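PDB 2QYH: hypothetical conserved protein, GK1056 from Geobacillus kaustophilus, which is of unknown function but belongs to the haloacid dehalogenase-like hydrolases and is probably a magnesium-dependent phosphatase. Local coordinates for residues 28-31 with 32-36. Sequence-based numbering, arbitrary orientation.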
loop_
_atom_site.group_PDB
_atom_site.type_symbol
_atom_site.label_atom_id
_atom_site.label_comp_id
_atom_site.label_asym_id
_atom_site.label_seq_id
_atom_site.Cartn_x
_atom_site.Cartn_y
_atom_site.Cartn_z
ATOM N N ALA D 28 -17.453 -2.498 9.838
ATOM C CA ALA D 28 -18.255 -3.351 8.981
ATOM C C ALA D 28 -17.536 -4.672 8.697
ATOM O O ALA D 28 -18.062 -5.750 8.993
ATOM C CB ALA D 28 -18.560 -2.623 7.672
ATOM N N VAL D 29 -16.331 -4.580 8.130
ATOM C CA VAL D 29 -15.547 -5.762 7.796
ATOM C C VAL D 29 -15.281 -6.620 9.033
ATOM O O VAL D 29 -15.376 -7.850 8.980
ATOM C CB VAL D 29 -14.203 -5.379 7.131
ATOM C CG1 VAL D 29 -13.329 -6.600 6.989
ATOM C CG2 VAL D 29 -14.456 -4.770 5.747
ATOM N N ARG D 30 -14.958 -5.973 10.145
ATOM C CA ARG D 30 -14.703 -6.699 11.379
ATOM C C ARG D 30 -15.925 -7.538 11.749
ATOM O O ARG D 30 -15.810 -8.736 11.986
ATOM C CB ARG D 30 -14.381 -5.722 12.510
ATOM C CG ARG D 30 -14.472 -6.334 13.883
ATOM C CD ARG D 30 -14.291 -5.298 14.971
ATOM N NE ARG D 30 -14.638 -5.853 16.274
ATOM C CZ ARG D 30 -15.866 -5.891 16.776
ATOM N NH1 ARG D 30 -16.070 -6.428 17.969
ATOM N NH2 ARG D 30 -16.886 -5.372 16.104
ATOM N N ARG D 31 -17.093 -6.899 11.782
ATOM C CA ARG D 31 -18.344 -7.566 12.119
ATOM C C ARG D 31 -18.648 -8.722 11.174
ATOM O O ARG D 31 -19.059 -9.793 11.624
ATOM C CB ARG D 31 -19.508 -6.563 12.105
ATOM C CG ARG D 31 -19.504 -5.561 13.256
ATOM C CD ARG D 31 -19.695 -6.274 14.579
ATOM N NE ARG D 31 -20.949 -7.023 14.595
ATOM C CZ ARG D 31 -22.145 -6.482 14.814
ATOM N NH1 ARG D 31 -22.259 -5.178 15.047
ATOM N NH2 ARG D 31 -23.232 -7.245 14.783
ATOM N N LEU D 32 -18.450 -8.519 9.870
ATOM C CA LEU D 32 -18.707 -9.587 8.908
ATOM C C LEU D 32 -17.840 -10.818 9.181
ATOM O O LEU D 32 -18.346 -11.941 9.245
ATOM C CB LEU D 32 -18.460 -9.102 7.484
ATOM C CG LEU D 32 -19.469 -8.124 6.878
ATOM C CD1 LEU D 32 -19.072 -7.819 5.448
ATOM C CD2 LEU D 32 -20.868 -8.726 6.912
ATOM N N LYS D 33 -16.532 -10.609 9.334
ATOM C CA LYS D 33 -15.607 -11.708 9.605
ATOM C C LYS D 33 -15.992 -12.451 10.885
ATOM O O LYS D 33 -15.973 -13.674 10.942
ATOM C CB LYS D 33 -14.181 -11.176 9.727
ATOM C CG LYS D 33 -13.514 -10.862 8.403
ATOM C CD LYS D 33 -12.436 -9.806 8.574
ATOM C CE LYS D 33 -11.228 -10.093 7.704
ATOM N NZ LYS D 33 -10.394 -11.197 8.280
ATOM N N GLN D 34 -16.348 -11.693 11.904
ATOM C CA GLN D 34 -16.747 -12.258 13.179
ATOM C C GLN D 34 -17.933 -13.226 13.009
ATOM O O GLN D 34 -18.006 -14.264 13.674
ATOM C CB GLN D 34 -17.126 -11.111 14.108
ATOM C CG GLN D 34 -17.089 -11.416 15.573
ATOM C CD GLN D 34 -17.304 -10.162 16.398
ATOM O OE1 GLN D 34 -18.349 -9.513 16.294
ATOM N NE2 GLN D 34 -16.310 -9.805 17.212
ATOM N N SER D 35 -18.850 -12.873 12.109
ATOM C CA SER D 35 -20.042 -13.665 11.826
ATOM C C SER D 35 -19.798 -14.843 10.892
ATOM O O SER D 35 -20.722 -15.594 10.586
ATOM C CB SER D 35 -21.126 -12.779 11.211
ATOM O OG SER D 35 -21.685 -11.898 12.165
ATOM N N GLY D 36 -18.571 -14.995 10.417
ATOM C CA GLY D 36 -18.271 -16.103 9.526
ATOM C C GLY D 36 -18.565 -15.800 8.072
ATOM O O GLY D 36 -18.578 -16.709 7.228
HETATM O O HOH W 1 -23.767 -9.470 13.130
#
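Gln-34 lies alongside Arg-30 one helical turn later, its amide near the rim of one guanidinium face and steeply turned, the planes 77° apart. NE2 of Gln-34 comes to 3.5 Å from NH1 of Arg-30; as modelled both are donors and make no hydrogen bond. Arg-30 carries CG anti to its backbone N (chi1 164°) and runs extended to NE, taking NH2 to a salt bridge with Glu-27 OE2 and NH1 to one with Asp-115 OD1 of the second subunit. OE1 of Gln-34 approaches CD of Arg-31 obliquely, at 3.9 Å, the Arg-31 chain being bent at chi2 and chi3. On the adjoining flank, CG1 of Val-29 packs at 3.7 Å against CD of Lys-33. Lys-33 N bonds almost straight to Val-29 O (3.0 Å), and Ser-35 N to Arg-31 O (3.1 Å), more bent, is the last alpha-helical bond. A Schellman motif then closes helix 23-34, Gly-36 at positive phi returning its N to Lys-33 O at 3.0 Å. A water accepts from Arg-31 NH2 at 2.8 Å and bridges weakly to Ser-35 OG. Leu-32 and Ala-28 touch Leu-251 of helix 246-253. The C-terminal half of this beta-alpha-beta helix thus pairs an apolar inner face with a polar outer one, where two carboxylates, one across the dimer interface, probably balance Arg-30.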